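Local coordinates for thiosulfate sulfurtransferase YnjE (Escherichia coli K-12, PDB 3IPP), which transfers sulfur from thiosulfate to cyanide, giving thiocyanate and sulfite, as a periplasmic monomer built from three rhodanese domains, at residues A146-V151 and G200-T205; Q361-C366 and N386-D391. All coordinates share one frame; numbering follows the deposited sequence.

Contact 1 of 2, residues A146-V151 and G200-T205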
ATOM      1  N   ALA A 146       9.906  -1.630  19.164  1.00 30.50           N
ATOM      2  CA  ALA A 146      10.232  -2.294  20.427  1.00 29.54           C
ATOM      3  C   ALA A 146      11.653  -1.935  20.892  1.00 28.90           C
ATOM      4  O   ALA A 146      11.874  -1.791  22.079  1.00 28.87           O
ATOM      5  CB  ALA A 146       9.999  -3.846  20.319  1.00 29.33           C
ATOM      6  N   GLY A 147      12.598  -1.781  19.951  1.00 28.44           N
ATOM      7  CA  GLY A 147      14.016  -1.455  20.232  1.00 27.39           C
ATOM      8  C   GLY A 147      14.562  -0.332  19.353  1.00 27.51           C
ATOM      9  O   GLY A 147      13.919   0.693  19.205  1.00 27.78           O
ATOM     10  N   ASP A 148      15.745  -0.514  18.767  1.00 27.88           N
ATOM     11  CA  ASP A 148      16.308   0.440  17.812  1.00 27.80           C
ATOM     12  C   ASP A 148      15.409   0.581  16.582  1.00 27.48           C
ATOM     13  O   ASP A 148      14.695  -0.350  16.169  1.00 27.04           O
ATOM     14  CB  ASP A 148      17.664  -0.047  17.313  1.00 28.67           C
ATOM     15  CG  ASP A 148      18.720  -0.178  18.429  1.00 33.27           C
ATOM     16  OD1 ASP A 148      18.517   0.351  19.551  1.00 38.61           O
ATOM     17  OD2 ASP A 148      19.784  -0.807  18.180  1.00 34.32           O
ATOM     18  N   TRP A 149      15.478   1.721  15.941  1.00 26.73           N
ATOM     19  CA  TRP A 149      14.740   1.861  14.713  1.00 27.09           C
ATOM     20  C   TRP A 149      15.549   2.770  13.798  1.00 26.91           C
ATOM     21  O   TRP A 149      16.379   3.534  14.264  1.00 26.57           O
ATOM     22  CB  TRP A 149      13.321   2.404  14.974  1.00 27.28           C
ATOM     23  CG  TRP A 149      13.327   3.715  15.786  1.00 28.44           C
ATOM     24  CD1 TRP A 149      13.262   3.838  17.147  1.00 28.37           C
ATOM     25  CD2 TRP A 149      13.442   5.044  15.273  1.00 29.11           C
ATOM     26  NE1 TRP A 149      13.331   5.165  17.512  1.00 29.64           N
ATOM     27  CE2 TRP A 149      13.444   5.926  16.384  1.00 30.19           C
ATOM     28  CE3 TRP A 149      13.548   5.579  13.984  1.00 30.33           C
ATOM     29  CZ2 TRP A 149      13.541   7.311  16.244  1.00 30.44           C
ATOM     30  CZ3 TRP A 149      13.640   6.960  13.846  1.00 31.70           C
ATOM     31  CH2 TRP A 149      13.643   7.809  14.971  1.00 30.94           C
ATOM     32  N   LYS A 150      15.313   2.654  12.501  1.00 26.53           N
ATOM     33  CA  LYS A 150      15.953   3.485  11.515  1.00 26.79           C
ATOM     34  C   LYS A 150      14.951   3.890  10.466  1.00 26.55           C
ATOM     35  O   LYS A 150      13.961   3.156  10.195  1.00 26.71           O
ATOM     36  CB  LYS A 150      17.146   2.759  10.897  1.00 27.50           C
ATOM     37  CG  LYS A 150      18.425   2.922  11.777  1.00 30.18           C
ATOM     38  CD  LYS A 150      19.362   1.723  11.580  1.00 34.16           C
ATOM     39  CE  LYS A 150      20.719   1.954  12.209  1.00 33.69           C
ATOM     40  NZ  LYS A 150      20.534   2.278  13.645  1.00 35.49           N
ATOM     41  N   VAL A 151      15.196   5.075   9.914  1.00 25.71           N
ATOM     42  CA  VAL A 151      14.391   5.669   8.854  1.00 25.12           C
ATOM     43  C   VAL A 151      15.278   5.678   7.651  1.00 24.84           C
ATOM     44  O   VAL A 151      16.429   6.110   7.743  1.00 24.26           O
ATOM     45  CB  VAL A 151      14.017   7.122   9.182  1.00 25.22           C
ATOM     46  CG1 VAL A 151      13.146   7.709   8.108  1.00 23.78           C
ATOM     47  CG2 VAL A 151      13.303   7.188  10.525  1.00 25.45           C
ATOM     48  N   GLY A 200      23.493  -0.761   9.345  1.00 29.83           N
ATOM     49  CA  GLY A 200      23.272  -0.897  10.783  1.00 29.51           C
ATOM     50  C   GLY A 200      21.933  -1.519  11.120  1.00 29.70           C
ATOM     51  O   GLY A 200      21.300  -1.150  12.130  1.00 29.90           O
ATOM     52  N   ILE A 201      21.500  -2.458  10.270  1.00 28.87           N
ATOM     53  CA  ILE A 201      20.252  -3.177  10.490  1.00 28.12           C
ATOM     54  C   ILE A 201      20.440  -4.604  10.992  1.00 27.74           C
ATOM     55  O   ILE A 201      21.064  -5.413  10.320  1.00 28.47           O
ATOM     56  CB  ILE A 201      19.432  -3.246   9.209  1.00 28.25           C
ATOM     57  CG1 ILE A 201      19.206  -1.828   8.680  1.00 28.16           C
ATOM     58  CG2 ILE A 201      18.115  -3.952   9.490  1.00 26.28           C
ATOM     59  CD1 ILE A 201      18.830  -1.767   7.233  1.00 27.22           C
ATOM     60  N   ARG A 202      19.899  -4.904  12.167  1.00 27.18           N
ATOM     61  CA  ARG A 202      19.788  -6.279  12.637  1.00 27.02           C
ATOM     62  C   ARG A 202      18.349  -6.763  12.535  1.00 26.44           C
ATOM     63  O   ARG A 202      17.428  -5.956  12.291  1.00 25.74           O
ATOM     64  CB  ARG A 202      20.234  -6.387  14.081  1.00 27.94           C
ATOM     65  CG  ARG A 202      21.741  -6.193  14.344  1.00 31.55           C
ATOM     66  CD  ARG A 202      21.958  -6.406  15.820  1.00 38.24           C
ATOM     67  NE  ARG A 202      21.190  -5.394  16.568  1.00 45.54           N
ATOM     68  CZ  ARG A 202      21.722  -4.440  17.357  1.00 48.58           C
ATOM     69  NH1 ARG A 202      23.051  -4.375  17.552  1.00 46.77           N
ATOM     70  NH2 ARG A 202      20.920  -3.564  17.978  1.00 46.31           N
ATOM     71  N   HIS A 203      18.138  -8.067  12.758  1.00 25.40           N
ATOM     72  CA  HIS A 203      16.808  -8.645  12.597  1.00 24.89           C
ATOM     73  C   HIS A 203      15.754  -7.967  13.476  1.00 25.10           C
ATOM     74  O   HIS A 203      14.540  -7.992  13.124  1.00 23.81           O
ATOM     75  CB  HIS A 203      16.806 -10.148  12.854  1.00 24.96           C
ATOM     76  CG  HIS A 203      16.893 -10.505  14.299  1.00 26.04           C
ATOM     77  ND1 HIS A 203      15.813 -10.979  15.008  1.00 28.79           N
ATOM     78  CD2 HIS A 203      17.918 -10.422  15.180  1.00 27.35           C
ATOM     79  CE1 HIS A 203      16.172 -11.193  16.261  1.00 28.60           C
ATOM     80  NE2 HIS A 203      17.446 -10.868  16.389  1.00 29.13           N
ATOM     81  N   ASP A 204      16.198  -7.363  14.595  1.00 23.78           N
ATOM     82  CA  ASP A 204      15.262  -6.696  15.496  1.00 24.63           C
ATOM     83  C   ASP A 204      15.383  -5.176  15.461  1.00 24.54           C
ATOM     84  O   ASP A 204      14.941  -4.510  16.379  1.00 25.02           O
ATOM     85  CB  ASP A 204      15.393  -7.214  16.941  1.00 24.33           C
ATOM     86  CG  ASP A 204      16.786  -7.003  17.501  1.00 26.78           C
ATOM     87  OD1 ASP A 204      17.716  -6.663  16.716  1.00 30.09           O
ATOM     88  OD2 ASP A 204      16.963  -7.175  18.727  1.00 28.44           O
ATOM     89  N   THR A 205      16.008  -4.629  14.430  1.00 24.28           N
ATOM     90  CA  THR A 205      15.956  -3.202  14.202  1.00 24.32           C
ATOM     91  C   THR A 205      14.634  -2.914  13.496  1.00 24.34           C
ATOM     92  O   THR A 205      14.336  -3.561  12.487  1.00 24.78           O
ATOM     93  CB  THR A 205      17.096  -2.791  13.275  1.00 24.37           C
ATOM     94  OG1 THR A 205      18.344  -3.282  13.802  1.00 26.15           O
ATOM     95  CG2 THR A 205      17.151  -1.279  13.114  1.00 25.51           C
TER
HETATM   96  O   HOH W   1      12.676  -2.048  17.235  1.00 22.04           O
HETATM   97  O   HOH W   2      22.811   0.378  14.631  1.00 36.28           O
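The carboxylate of D148 and the guanidinium of R202 meet with their planes turned 37° apart; the salt bridge runs from OD2 of D148 to NH2 of R202, 3.0 Å, oblique to the guanidinium plane. A bend in the arginine chain at chi3 (-62°) turns its end toward D148, although its CB does not point that way. NE of R202 makes a long salt bridge of 3.7 Å with OD1 of D204, and NH1 pairs with E260, so three acidic residues share the one cation. The flat indole of W149 turns from the loop to helix 129-137, with CG2 of V151 in plane at its edge. On the other side of the strand K150 reaches across to G200, where its CE is 3.2 Å from the carbonyl O of G200 and its CD packs at 4.0 Å on CG2 of T205. The chain runs extended until chi4 (56°), where a bend carries NZ to a water that donates in turn to G200 O. A serine in place of K150 would probably leave the water on G200 O without the ammonium that donates to it and take the aliphatic cover from the methyl of T205. Within the loop, R202 N donates to T205 OG1 at 2.8 Å, and T205 N returns a bond to R202 O, closing a type I turn. G200, at positive phi, is the C' residue of a Schellman motif ending helix 189-198, and the loop that follows leads into strand 206-210, the parallel neighbour of strand 149-155 in the second rhodanese domain.

Contact 2 of 2, residues Q361-C366 and N386-D391. With NA (sodium ion), chain G.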
ATOM      1  N   GLN A 361      -2.852 -19.121  -1.044  1.00 25.25           N
ATOM      2  CA  GLN A 361      -1.425 -18.770  -1.300  1.00 25.01           C
ATOM      3  C   GLN A 361      -1.422 -17.806  -2.504  1.00 24.25           C
ATOM      4  O   GLN A 361      -1.846 -18.186  -3.625  1.00 24.40           O
ATOM      5  CB  GLN A 361      -0.563 -19.993  -1.667  1.00 24.95           C
ATOM      6  CG  GLN A 361      -0.801 -21.223  -0.832  1.00 29.39           C
ATOM      7  CD  GLN A 361      -0.116 -21.107   0.530  1.00 34.78           C
ATOM      8  OE1 GLN A 361       1.092 -20.787   0.611  1.00 34.43           O
ATOM      9  NE2 GLN A 361      -0.896 -21.305   1.609  1.00 33.80           N
ATOM     10  N   VAL A 362      -0.937 -16.588  -2.273  1.00 22.65           N
ATOM     11  CA  VAL A 362      -1.019 -15.469  -3.219  1.00 20.53           C
ATOM     12  C   VAL A 362       0.362 -14.885  -3.445  1.00 20.98           C
ATOM     13  O   VAL A 362       1.074 -14.515  -2.485  1.00 21.08           O
ATOM     14  CB  VAL A 362      -1.912 -14.315  -2.607  1.00 21.19           C
ATOM     15  CG1 VAL A 362      -1.958 -13.042  -3.526  1.00 16.69           C
ATOM     16  CG2 VAL A 362      -3.317 -14.854  -2.276  1.00 19.34           C
ATOM     17  N   SER A 363       0.734 -14.771  -4.708  1.00 20.14           N
ATOM     18  CA  SER A 363       2.013 -14.214  -5.056  1.00 20.59           C
ATOM     19  C   SER A 363       1.790 -13.155  -6.116  1.00 21.16           C
ATOM     20  O   SER A 363       1.009 -13.395  -7.094  1.00 21.03           O
ATOM     21  CB  SER A 363       2.966 -15.292  -5.590  1.00 20.74           C
ATOM     22  OG  SER A 363       4.292 -14.791  -5.637  1.00 20.05           O
ATOM     23  N   PHE A 364       2.442 -11.990  -5.907  1.00 20.28           N
ATOM     24  CA  PHE A 364       2.327 -10.837  -6.784  1.00 20.41           C
ATOM     25  C   PHE A 364       3.550 -10.761  -7.689  1.00 20.93           C
ATOM     26  O   PHE A 364       4.676 -11.001  -7.221  1.00 21.08           O
ATOM     27  CB  PHE A 364       2.239  -9.533  -5.951  1.00 20.08           C
ATOM     28  CG  PHE A 364       1.088  -9.509  -4.975  1.00 21.17           C
ATOM     29  CD1 PHE A 364      -0.199  -9.171  -5.404  1.00 19.79           C
ATOM     30  CD2 PHE A 364       1.288  -9.835  -3.635  1.00 21.66           C
ATOM     31  CE1 PHE A 364      -1.294  -9.160  -4.538  1.00 20.91           C
ATOM     32  CE2 PHE A 364       0.203  -9.827  -2.718  1.00 21.82           C
ATOM     33  CZ  PHE A 364      -1.097  -9.495  -3.164  1.00 21.71           C
ATOM     34  N   TYR A 365       3.366 -10.365  -8.951  1.00 20.93           N
ATOM     35  CA  TYR A 365       4.508 -10.059  -9.807  1.00 21.01           C
ATOM     36  C   TYR A 365       4.128  -8.927 -10.746  1.00 22.73           C
ATOM     37  O   TYR A 365       2.971  -8.599 -10.841  1.00 22.68           O
ATOM     38  CB  TYR A 365       4.880 -11.305 -10.641  1.00 21.79           C
ATOM     39  CG  TYR A 365       3.908 -11.555 -11.766  1.00 17.06           C
ATOM     40  CD1 TYR A 365       2.755 -12.279 -11.553  1.00 15.43           C
ATOM     41  CD2 TYR A 365       4.120 -10.992 -13.026  1.00 16.35           C
ATOM     42  CE1 TYR A 365       1.818 -12.462 -12.598  1.00 17.32           C
ATOM     43  CE2 TYR A 365       3.231 -11.194 -14.074  1.00 13.93           C
ATOM     44  CZ  TYR A 365       2.100 -11.925 -13.834  1.00 16.97           C
ATOM     45  OH  TYR A 365       1.239 -12.102 -14.836  1.00 21.47           O
ATOM     46  N   CYS A 366       5.092  -8.385 -11.486  1.00 24.12           N
ATOM     47  CA  CYS A 366       4.850  -7.343 -12.450  1.00 26.07           C
ATOM     48  C   CYS A 366       5.989  -7.454 -13.422  1.00 27.78           C
ATOM     49  O   CYS A 366       6.251  -8.528 -13.941  1.00 28.51           O
ATOM     50  CB  CYS A 366       4.886  -5.954 -11.798  1.00 25.98           C
ATOM     51  SG  CYS A 366       6.339  -5.663 -10.820  1.00 28.78           S
ATOM     52  N   ASN A 386      -0.529 -15.515   3.497  1.00 27.89           N
ATOM     53  CA  ASN A 386       0.275 -16.340   2.582  1.00 27.48           C
ATOM     54  C   ASN A 386       0.526 -15.539   1.335  1.00 26.99           C
ATOM     55  O   ASN A 386      -0.085 -15.782   0.274  1.00 28.38           O
ATOM     56  CB  ASN A 386      -0.461 -17.631   2.214  1.00 27.30           C
ATOM     57  CG  ASN A 386      -1.284 -18.191   3.388  1.00 30.92           C
ATOM     58  OD1 ASN A 386      -0.679 -18.665   4.349  1.00 28.51           O
ATOM     59  ND2 ASN A 386      -2.691 -18.085   3.334  1.00 28.23           N
ATOM     60  N   VAL A 387       1.402 -14.556   1.465  1.00 25.40           N
ATOM     61  CA  VAL A 387       1.733 -13.680   0.376  1.00 23.43           C
ATOM     62  C   VAL A 387       3.212 -13.682   0.108  1.00 22.98           C
ATOM     63  O   VAL A 387       4.027 -13.908   1.002  1.00 22.52           O
ATOM     64  CB  VAL A 387       1.208 -12.228   0.594  1.00 24.08           C
ATOM     65  CG1 VAL A 387      -0.293 -12.223   0.561  1.00 23.27           C
ATOM     66  CG2 VAL A 387       1.737 -11.588   1.878  1.00 21.45           C
ATOM     67  N   SER A 388       3.558 -13.355  -1.121  1.00 22.30           N
ATOM     68  CA  SER A 388       4.937 -13.420  -1.548  1.00 23.00           C
ATOM     69  C   SER A 388       5.011 -12.616  -2.822  1.00 22.85           C
ATOM     70  O   SER A 388       3.988 -12.149  -3.329  1.00 22.78           O
ATOM     71  CB  SER A 388       5.358 -14.878  -1.846  1.00 22.79           C
ATOM     72  OG  SER A 388       4.589 -15.393  -2.930  1.00 22.94           O
ATOM     73  N   VAL A 389       6.237 -12.439  -3.309  1.00 22.52           N
ATOM     74  CA  VAL A 389       6.482 -11.821  -4.610  1.00 21.61           C
ATOM     75  C   VAL A 389       7.208 -12.805  -5.495  1.00 21.44           C
ATOM     76  O   VAL A 389       8.147 -13.461  -5.066  1.00 20.39           O
ATOM     77  CB  VAL A 389       7.300 -10.532  -4.462  1.00 21.75           C
ATOM     78  CG1 VAL A 389       7.801 -10.037  -5.828  1.00 20.08           C
ATOM     79  CG2 VAL A 389       6.458  -9.490  -3.735  1.00 19.97           C
ATOM     80  N   TYR A 390       6.722 -12.943  -6.724  1.00 22.97           N
ATOM     81  CA  TYR A 390       7.416 -13.733  -7.712  1.00 23.43           C
ATOM     82  C   TYR A 390       8.378 -12.802  -8.451  1.00 23.79           C
ATOM     83  O   TYR A 390       8.006 -12.108  -9.377  1.00 24.92           O
ATOM     84  CB  TYR A 390       6.459 -14.485  -8.627  1.00 23.07           C
ATOM     85  CG  TYR A 390       7.106 -14.851  -9.927  1.00 21.95           C
ATOM     86  CD1 TYR A 390       8.383 -15.443  -9.951  1.00 19.82           C
ATOM     87  CD2 TYR A 390       6.464 -14.585 -11.147  1.00 20.17           C
ATOM     88  CE1 TYR A 390       9.010 -15.760 -11.173  1.00 21.83           C
ATOM     89  CE2 TYR A 390       7.081 -14.915 -12.394  1.00 19.91           C
ATOM     90  CZ  TYR A 390       8.350 -15.497 -12.382  1.00 21.72           C
ATOM     91  OH  TYR A 390       8.980 -15.789 -13.561  1.00 22.50           O
ATOM     92  N   ASP A 391       9.618 -12.808  -7.988  1.00 23.14           N
ATOM     93  CA  ASP A 391      10.641 -11.855  -8.365  1.00 22.81           C
ATOM     94  C   ASP A 391      10.807 -11.662  -9.871  1.00 22.97           C
ATOM     95  O   ASP A 391      10.749 -10.522 -10.402  1.00 23.53           O
ATOM     96  CB  ASP A 391      11.960 -12.280  -7.669  1.00 22.76           C
ATOM     97  CG  ASP A 391      12.972 -11.155  -7.554  1.00 24.17           C
ATOM     98  OD1 ASP A 391      12.744 -10.031  -8.056  1.00 27.02           O
ATOM     99  OD2 ASP A 391      14.027 -11.385  -6.937  1.00 25.37           O
TER
HETATM  100 NA    NA G 438      12.729  -9.270 -10.449  1.00 37.85          NA
HETATM  101  O   HOH W   3       2.641 -16.845  -1.467  1.00 26.19           O
HETATM  102  O   HOH W   4       7.916  -9.273 -10.521  1.00 24.75           O
HETATM  103  O   HOH W   5      12.501  -9.584 -12.745  1.00 25.49           O
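S363 and S388 face each other on one side of the paired strands, their hydroxyls hydrogen-bonded OG to OG at 2.8 Å. S363 OG stands anti to its own backbone N (chi1 -167°), whereas S388 OG sits between N and the carbonyl carbon (chi1 63°); the two torsions turn the oxygens together. A water links S388 OG to V362 O, whose bond from S388 N is weak. On the opposite side V362, F364, V387 and V389 form an apolar layer, in which CG1 of V387 approaches the F364 ring obliquely, 4.1 Å from CE2. Near the C-terminal ends, CB of Y365 packs against CD2 of Y390 at 3.7 Å while their hydroxyls diverge to E315 and E396. Backbone bonds from V362 N to N386 O, F364 N to S388 O and Y390 N to F364 O set the parallel register. Beyond the pairing, a water bridges Y390 O and the amide of C366, the persulfide-forming cysteine, and D391 binds sodium through O (2.3 Å) and OD1 (2.5 Å), together with W184, N185 and T368. The strands run parallel as the two arms of a beta-alpha-beta unit whose helix 370-381 packs on F364 and V387; strand 289-293 borders 361-365, and strand 274-275 borders 387-390.

In the fold
From the N terminus the chain passes through the first rhodanese domain before reaching either contact. Contact 1 then closes a loop of 48 residues within the second domain, setting the lead-in to strand 206-210 beside the start of strand 149-155. Contact 2 follows in the third domain and closes a shorter loop of 19 residues around helix 370-381, pairing two strands inside that domain's sheet. Both domains have a five-stranded parallel sheet of order 1-5-4-2-3. The contacts are in series, neither nested nor crossed, with centres about 26 Å apart and nearest atoms about 17 Å apart. The sodium site connects the domains: W184 and N185 lie within the loop closed by contact 1, T368 within that of contact 2.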